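Local coordinates for protein acetyltransferase (Agrobacterium tumefaciens, PDB 2DXQ) that probably transfers an acetyl group from acetyl-CoA to a substrate not yet identified, as a member of the GNAT family, at residues E58-V71 against Y81-R93. Numbering follows the deposited sequence.
Sequences ENGKPVATATLLIV and YAFIENVVTLEAR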
ATOM      1  N   GLU A  58     -26.234   1.682  -6.384  1.00 15.73           N
ATOM      2  CA  GLU A  58     -27.400   1.313  -7.172  1.00 15.67           C
ATOM      3  C   GLU A  58     -28.631   1.738  -6.361  1.00 16.36           C
ATOM      4  O   GLU A  58     -28.812   1.264  -5.229  1.00 16.68           O
ATOM      5  CB  GLU A  58     -27.367  -0.203  -7.385  1.00 15.55           C
ATOM      6  CG  GLU A  58     -28.439  -0.791  -8.322  1.00 15.70           C
ATOM      7  CD  GLU A  58     -28.595  -2.273  -8.116  1.00 18.15           C
ATOM      8  OE1 GLU A  58     -27.909  -3.054  -8.811  1.00 16.51           O
ATOM      9  OE2 GLU A  58     -29.393  -2.684  -7.233  1.00 19.19           O
ATOM     10  N   ASN A  59     -29.453   2.639  -6.911  1.00 16.56           N
ATOM     11  CA  ASN A  59     -30.566   3.240  -6.143  1.00 17.52           C
ATOM     12  C   ASN A  59     -30.064   3.797  -4.805  1.00 18.44           C
ATOM     13  O   ASN A  59     -30.740   3.670  -3.776  1.00 18.95           O
ATOM     14  CB  ASN A  59     -31.676   2.216  -5.874  1.00 17.05           C
ATOM     15  CG  ASN A  59     -32.081   1.456  -7.109  1.00 16.85           C
ATOM     16  OD1 ASN A  59     -32.046   0.221  -7.137  1.00 17.84           O
ATOM     17  ND2 ASN A  59     -32.447   2.185  -8.140  1.00 13.58           N
ATOM     18  N   GLY A  60     -28.858   4.368  -4.826  1.00 19.28           N
ATOM     19  CA  GLY A  60     -28.247   4.946  -3.619  1.00 20.01           C
ATOM     20  C   GLY A  60     -27.531   3.985  -2.682  1.00 20.71           C
ATOM     21  O   GLY A  60     -26.820   4.437  -1.788  1.00 21.43           O
ATOM     22  N   LYS A  61     -27.713   2.678  -2.870  1.00 20.32           N
ATOM     23  CA  LYS A  61     -27.045   1.679  -2.026  1.00 20.67           C
ATOM     24  C   LYS A  61     -25.648   1.354  -2.555  1.00 19.74           C
ATOM     25  O   LYS A  61     -25.502   1.022  -3.740  1.00 19.28           O
ATOM     26  CB  LYS A  61     -27.853   0.383  -1.944  1.00 21.01           C
ATOM     27  CG  LYS A  61     -27.283  -0.602  -0.920  1.00 24.93           C
ATOM     28  CD  LYS A  61     -27.901  -1.982  -1.033  1.00 29.40           C
ATOM     29  CE  LYS A  61     -27.490  -2.827   0.159  1.00 33.11           C
ATOM     30  NZ  LYS A  61     -27.282  -4.248  -0.241  1.00 35.73           N
ATOM     31  N   PRO A  62     -24.614   1.444  -1.691  1.00 18.80           N
ATOM     32  CA  PRO A  62     -23.307   0.945  -2.111  1.00 17.90           C
ATOM     33  C   PRO A  62     -23.366  -0.543  -2.474  1.00 17.58           C
ATOM     34  O   PRO A  62     -23.840  -1.371  -1.678  1.00 18.14           O
ATOM     35  CB  PRO A  62     -22.419   1.175  -0.865  1.00 18.45           C
ATOM     36  CG  PRO A  62     -23.094   2.307  -0.148  1.00 18.88           C
ATOM     37  CD  PRO A  62     -24.566   2.048  -0.340  1.00 19.31           C
ATOM     38  N   VAL A  63     -22.905  -0.872  -3.678  1.00 15.94           N
ATOM     39  CA  VAL A  63     -22.912  -2.252  -4.164  1.00 14.79           C
ATOM     40  C   VAL A  63     -21.518  -2.762  -4.531  1.00 13.74           C
ATOM     41  O   VAL A  63     -21.342  -3.948  -4.795  1.00 13.11           O
ATOM     42  CB  VAL A  63     -23.868  -2.440  -5.368  1.00 14.78           C
ATOM     43  CG1 VAL A  63     -25.328  -2.332  -4.922  1.00 15.78           C
ATOM     44  CG2 VAL A  63     -23.583  -1.409  -6.464  1.00 14.76           C
ATOM     45  N   ALA A  64     -20.547  -1.852  -4.593  1.00 13.07           N
ATOM     46  CA  ALA A  64     -19.131  -2.242  -4.730  1.00 13.00           C
ATOM     47  C   ALA A  64     -18.271  -1.163  -4.124  1.00 12.48           C
ATOM     48  O   ALA A  64     -18.700  -0.011  -4.004  1.00 12.95           O
ATOM     49  CB  ALA A  64     -18.733  -2.458  -6.190  1.00 13.50           C
ATOM     50  N   THR A  65     -17.048  -1.527  -3.769  1.00 12.68           N
ATOM     51  CA  THR A  65     -16.118  -0.546  -3.214  1.00 11.98           C
ATOM     52  C   THR A  65     -14.684  -0.956  -3.514  1.00 12.33           C
ATOM     53  O   THR A  65     -14.397  -2.133  -3.760  1.00 12.73           O
ATOM     54  CB  THR A  65     -16.326  -0.364  -1.678  1.00 11.88           C
ATOM     55  OG1 THR A  65     -15.476   0.687  -1.184  1.00 12.57           O
ATOM     56  CG2 THR A  65     -16.008  -1.627  -0.933  1.00 12.40           C
ATOM     57  N   ALA A  66     -13.810   0.047  -3.550  1.00 12.11           N
ATOM     58  CA  ALA A  66     -12.355  -0.151  -3.607  1.00 12.49           C
ATOM     59  C   ALA A  66     -11.736   1.060  -2.931  1.00 12.65           C
ATOM     60  O   ALA A  66     -12.241   2.184  -3.083  1.00 12.55           O
ATOM     61  CB  ALA A  66     -11.892  -0.235  -5.048  1.00 12.14           C
ATOM     62  N   THR A  67     -10.627   0.840  -2.227  1.00 12.09           N
ATOM     63  CA  THR A  67      -9.935   1.936  -1.558  1.00 12.13           C
ATOM     64  C   THR A  67      -8.624   2.213  -2.284  1.00 12.04           C
ATOM     65  O   THR A  67      -7.839   1.294  -2.540  1.00 12.05           O
ATOM     66  CB  THR A  67      -9.660   1.587  -0.087  1.00 12.21           C
ATOM     67  OG1 THR A  67     -10.906   1.321   0.585  1.00 12.99           O
ATOM     68  CG2 THR A  67      -8.872   2.724   0.622  1.00 12.02           C
ATOM     69  N   LEU A  68      -8.401   3.484  -2.602  1.00 12.11           N
ATOM     70  CA  LEU A  68      -7.188   3.915  -3.271  1.00 12.35           C
ATOM     71  C   LEU A  68      -6.266   4.566  -2.256  1.00 13.35           C
ATOM     72  O   LEU A  68      -6.700   5.418  -1.481  1.00 13.29           O
ATOM     73  CB  LEU A  68      -7.521   4.924  -4.371  1.00 11.94           C
ATOM     74  CG  LEU A  68      -6.350   5.541  -5.129  1.00 12.37           C
ATOM     75  CD1 LEU A  68      -5.541   4.475  -5.897  1.00 12.50           C
ATOM     76  CD2 LEU A  68      -6.922   6.607  -6.080  1.00 12.33           C
ATOM     77  N   LEU A  69      -4.995   4.173  -2.287  1.00 13.33           N
ATOM     78  CA  LEU A  69      -3.983   4.759  -1.403  1.00 14.09           C
ATOM     79  C   LEU A  69      -2.894   5.351  -2.289  1.00 14.32           C
ATOM     80  O   LEU A  69      -2.161   4.623  -2.952  1.00 14.30           O
ATOM     81  CB  LEU A  69      -3.381   3.689  -0.481  1.00 14.57           C
ATOM     82  CG  LEU A  69      -4.356   2.741   0.232  1.00 16.58           C
ATOM     83  CD1 LEU A  69      -3.599   1.594   0.889  1.00 18.40           C
ATOM     84  CD2 LEU A  69      -5.177   3.517   1.269  1.00 18.39           C
ATOM     85  N   ILE A  70      -2.802   6.671  -2.316  1.00 14.49           N
ATOM     86  CA  ILE A  70      -1.771   7.351  -3.111  1.00 14.70           C
ATOM     87  C   ILE A  70      -0.666   7.775  -2.158  1.00 15.43           C
ATOM     88  O   ILE A  70      -0.943   8.374  -1.111  1.00 15.83           O
ATOM     89  CB  ILE A  70      -2.325   8.588  -3.862  1.00 15.08           C
ATOM     90  CG1 ILE A  70      -3.382   8.159  -4.893  1.00 14.88           C
ATOM     91  CG2 ILE A  70      -1.177   9.339  -4.565  1.00 15.44           C
ATOM     92  CD1 ILE A  70      -4.197   9.344  -5.503  1.00 15.39           C
ATOM     93  N   VAL A  71       0.572   7.463  -2.531  1.00 16.11           N
ATOM     94  CA  VAL A  71       1.716   7.566  -1.606  1.00 16.60           C
ATOM     95  C   VAL A  71       2.790   8.486  -2.194  1.00 17.06           C
ATOM     96  O   VAL A  71       3.225   8.269  -3.321  1.00 15.92           O
ATOM     97  CB  VAL A  71       2.348   6.168  -1.361  1.00 16.66           C
ATOM     98  CG1 VAL A  71       3.387   6.241  -0.220  1.00 18.07           C
ATOM     99  CG2 VAL A  71       1.275   5.104  -1.041  1.00 15.93           C
ATOM    100  N   TYR A  81       3.185   6.607  -6.049  1.00 15.39           N
ATOM    101  CA  TYR A  81       2.659   5.328  -6.506  1.00 14.43           C
ATOM    102  C   TYR A  81       1.414   5.044  -5.687  1.00 14.25           C
ATOM    103  O   TYR A  81       1.136   5.721  -4.684  1.00 14.90           O
ATOM    104  CB  TYR A  81       3.691   4.190  -6.379  1.00 15.03           C
ATOM    105  CG  TYR A  81       4.251   4.071  -4.989  1.00 14.24           C
ATOM    106  CD1 TYR A  81       5.438   4.719  -4.645  1.00 15.92           C
ATOM    107  CD2 TYR A  81       3.603   3.309  -4.020  1.00 15.21           C
ATOM    108  CE1 TYR A  81       5.951   4.637  -3.356  1.00 15.01           C
ATOM    109  CE2 TYR A  81       4.099   3.225  -2.720  1.00 15.60           C
ATOM    110  CZ  TYR A  81       5.278   3.890  -2.399  1.00 15.66           C
ATOM    111  OH  TYR A  81       5.784   3.786  -1.129  1.00 16.53           O
ATOM    112  N   ALA A  82       0.662   4.025  -6.081  1.00 13.42           N
ATOM    113  CA  ALA A  82      -0.594   3.771  -5.398  1.00 12.91           C
ATOM    114  C   ALA A  82      -0.817   2.295  -5.166  1.00 12.55           C
ATOM    115  O   ALA A  82      -0.290   1.461  -5.908  1.00 12.70           O
ATOM    116  CB  ALA A  82      -1.754   4.344  -6.208  1.00 13.69           C
ATOM    117  N   PHE A  83      -1.604   1.990  -4.136  1.00 12.05           N
ATOM    118  CA  PHE A  83      -2.156   0.650  -3.935  1.00 11.61           C
ATOM    119  C   PHE A  83      -3.669   0.727  -4.007  1.00 11.85           C
ATOM    120  O   PHE A  83      -4.276   1.766  -3.674  1.00 11.25           O
ATOM    121  CB  PHE A  83      -1.827   0.133  -2.544  1.00 12.03           C
ATOM    122  CG  PHE A  83      -0.364  -0.087  -2.298  1.00 14.34           C
ATOM    123  CD1 PHE A  83       0.230  -1.287  -2.647  1.00 16.08           C
ATOM    124  CD2 PHE A  83       0.400   0.901  -1.698  1.00 16.85           C
ATOM    125  CE1 PHE A  83       1.590  -1.499  -2.414  1.00 18.69           C
ATOM    126  CE2 PHE A  83       1.759   0.696  -1.442  1.00 18.66           C
ATOM    127  CZ  PHE A  83       2.351  -0.509  -1.801  1.00 17.67           C
ATOM    128  N   ILE A  84      -4.280  -0.386  -4.380  1.00 11.33           N
ATOM    129  CA  ILE A  84      -5.738  -0.525  -4.255  1.00 11.80           C
ATOM    130  C   ILE A  84      -6.055  -1.664  -3.298  1.00 12.36           C
ATOM    131  O   ILE A  84      -5.475  -2.757  -3.412  1.00 12.66           O
ATOM    132  CB  ILE A  84      -6.417  -0.708  -5.631  1.00 11.79           C
ATOM    133  CG1 ILE A  84      -6.320   0.608  -6.422  1.00 12.83           C
ATOM    134  CG2 ILE A  84      -7.896  -1.112  -5.468  1.00 11.78           C
ATOM    135  CD1 ILE A  84      -6.848   0.503  -7.846  1.00 14.36           C
ATOM    136  N   GLU A  85      -6.942  -1.398  -2.342  1.00 12.59           N
ATOM    137  CA  GLU A  85      -7.240  -2.359  -1.285  1.00 13.25           C
ATOM    138  C   GLU A  85      -8.731  -2.507  -1.030  1.00 13.20           C
ATOM    139  O   GLU A  85      -9.534  -1.690  -1.472  1.00 12.40           O
ATOM    140  CB  GLU A  85      -6.549  -1.937   0.020  1.00 13.97           C
ATOM    141  CG  GLU A  85      -5.155  -2.579   0.205  1.00 17.03           C
ATOM    142  CD  GLU A  85      -5.240  -4.086   0.359  1.00 19.72           C
ATOM    143  OE1 GLU A  85      -6.365  -4.606   0.562  1.00 20.40           O
ATOM    144  OE2 GLU A  85      -4.194  -4.765   0.250  1.00 19.34           O
ATOM    145  N   ASN A  86      -9.075  -3.573  -0.316  1.00 13.01           N
ATOM    146  CA  ASN A  86     -10.439  -3.859   0.124  1.00 13.73           C
ATOM    147  C   ASN A  86     -11.489  -3.710  -0.967  1.00 13.49           C
ATOM    148  O   ASN A  86     -12.485  -2.984  -0.829  1.00 12.57           O
ATOM    149  CB  ASN A  86     -10.791  -3.089   1.384  1.00 15.35           C
ATOM    150  CG  ASN A  86      -9.955  -3.535   2.568  1.00 15.13           C
ATOM    151  OD1 ASN A  86      -9.637  -4.725   2.702  1.00 18.74           O
ATOM    152  ND2 ASN A  86      -9.579  -2.593   3.411  1.00 16.74           N
ATOM    153  N   VAL A  87     -11.247  -4.432  -2.050  1.00 13.54           N
ATOM    154  CA  VAL A  87     -12.194  -4.447  -3.155  1.00 13.49           C
ATOM    155  C   VAL A  87     -13.280  -5.481  -2.863  1.00 14.44           C
ATOM    156  O   VAL A  87     -12.974  -6.648  -2.584  1.00 14.20           O
ATOM    157  CB  VAL A  87     -11.467  -4.821  -4.457  1.00 13.64           C
ATOM    158  CG1 VAL A  87     -12.451  -4.975  -5.583  1.00 14.64           C
ATOM    159  CG2 VAL A  87     -10.423  -3.758  -4.790  1.00 13.86           C
ATOM    160  N   VAL A  88     -14.543  -5.063  -2.939  1.00 14.44           N
ATOM    161  CA  VAL A  88     -15.627  -6.012  -2.747  1.00 16.18           C
ATOM    162  C   VAL A  88     -16.800  -5.743  -3.649  1.00 17.16           C
ATOM    163  O   VAL A  88     -17.125  -4.595  -3.942  1.00 16.25           O
ATOM    164  CB  VAL A  88     -16.043  -6.205  -1.240  1.00 17.34           C
ATOM    165  CG1 VAL A  88     -15.992  -4.948  -0.446  1.00 18.44           C
ATOM    166  CG2 VAL A  88     -17.381  -6.930  -1.070  1.00 18.38           C
ATOM    167  N   THR A  89     -17.386  -6.849  -4.097  1.00 18.68           N
ATOM    168  CA  THR A  89     -18.594  -6.873  -4.870  1.00 21.21           C
ATOM    169  C   THR A  89     -19.517  -7.912  -4.237  1.00 21.95           C
ATOM    170  O   THR A  89     -19.145  -8.631  -3.314  1.00 22.31           O
ATOM    171  CB  THR A  89     -18.311  -7.318  -6.331  1.00 21.21           C
ATOM    172  OG1 THR A  89     -17.713  -8.633  -6.351  1.00 22.74           O
ATOM    173  CG2 THR A  89     -17.383  -6.358  -7.012  1.00 21.61           C
ATOM    174  N   LEU A  90     -20.707  -8.035  -4.790  1.00 23.11           N
ATOM    175  CA  LEU A  90     -21.713  -8.891  -4.193  1.00 23.27           C
ATOM    176  C   LEU A  90     -21.975 -10.136  -5.018  1.00 24.32           C
ATOM    177  O   LEU A  90     -22.022 -10.031  -6.261  1.00 24.07           O
ATOM    178  CB  LEU A  90     -22.988  -8.090  -4.055  1.00 22.61           C
ATOM    179  CG  LEU A  90     -22.879  -6.852  -3.152  1.00 22.69           C
ATOM    180  CD1 LEU A  90     -24.189  -6.077  -3.154  1.00 23.12           C
ATOM    181  CD2 LEU A  90     -22.492  -7.229  -1.735  1.00 25.21           C
ATOM    182  N   GLU A  91     -22.167 -11.285  -4.334  1.00 24.33           N
ATOM    183  CA  GLU A  91     -22.712 -12.526  -4.969  1.00 25.50           C
ATOM    184  C   GLU A  91     -23.635 -11.999  -6.062  1.00 25.22           C
ATOM    185  O   GLU A  91     -23.665 -12.546  -7.183  1.00 26.38           O
ATOM    186  CB  GLU A  91     -23.419 -13.428  -3.965  1.00 25.82           C
ATOM    187  N   ALA A  92     -24.470 -11.000  -5.766  1.00 25.38           N
ATOM    188  CA  ALA A  92     -25.933 -11.091  -5.844  1.00 24.63           C
ATOM    189  C   ALA A  92     -25.965 -10.041  -6.988  1.00 24.68           C
ATOM    190  O   ALA A  92     -27.000  -9.789  -7.642  1.00 23.72           O
ATOM    191  CB  ALA A  92     -26.624 -10.527  -4.645  1.00 24.72           C
ATOM    192  N   ARG A  93     -24.787  -9.439  -7.219  1.00 24.39           N
ATOM    193  CA  ARG A  93     -24.515  -8.570  -8.387  1.00 24.58           C
ATOM    194  C   ARG A  93     -23.336  -9.044  -9.259  1.00 25.35           C
ATOM    195  O   ARG A  93     -22.742  -8.256 -10.006  1.00 25.06           O
ATOM    196  CB  ARG A  93     -24.306  -7.114  -7.956  1.00 24.26           C
ATOM    197  CG  ARG A  93     -25.507  -6.461  -7.280  1.00 23.97           C
ATOM    198  CD  ARG A  93     -26.740  -6.323  -8.225  1.00 23.43           C
ATOM    199  NE  ARG A  93     -27.818  -5.584  -7.565  1.00 22.32           N
ATOM    200  CZ  ARG A  93     -28.699  -6.102  -6.706  1.00 24.50           C
ATOM    201  NH1 ARG A  93     -28.683  -7.400  -6.395  1.00 25.05           N
ATOM    202  NH2 ARG A  93     -29.610  -5.321  -6.153  1.00 22.83           N
TER
HETATM  203  O   HOH W   1     -21.154  -6.005  -6.864  1.00 22.73           O
HETATM  204  O   HOH W   2     -13.041  -0.259  -0.034  1.00 15.32           O
HETATM  205  O   HOH W   3     -10.139   0.060   2.945  1.00 17.64           O
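E58 meets R93 side-on: NE of R93 lies 2.8 Å from OE1 of E58 and NH2 of R93 2.9 Å from OE2. Both approach from the syn side, and the carboxylate and guanidinium planes differ by only 12°, the evidence for a two-pronged salt bridge. OE1 is also hydrogen-bonded to the hydroxyl of Y98, at the start of helix 98-112. At V63 a water bridges its carbonyl O to N of L90. V63 and A64 both face A56, a classic bulge toward strand 51-58. T65 then pairs with V88 through two backbone bonds, and CG2 of T65 presses on CG1 of V88 at a tight 3.4 Å. Between T65 and T67 the register slips by one residue, a second bulge: N86 and V87 together stand opposite the single residue A66, and N86 has a positive phi. This break is consistent with the bulge of GNAT strand β4, next to which, in relatives, acetyl-CoA enters the gap between β4 and β5. Here one water joins OG1 of T65, which also bonds O of F54 on strand 51-58, to OG1 of T67 and O of N86; another links OG1 of T67 to ND2 of N86, itself bonded to N73 of the second subunit. Past the bulge, CD1 of L68 packs 3.8 Å from CB of A82 and also against CG1 of I84, on the face where helix 98-112 covers I84. On the other face L69 pairs with F83, whose ring stacks on F83 of the second subunit. V71 sets its CB over the Y81 ring, 4.0 Å from the centroid and 24° off the normal; Y81 chi1 of 54° swings the ring across V71.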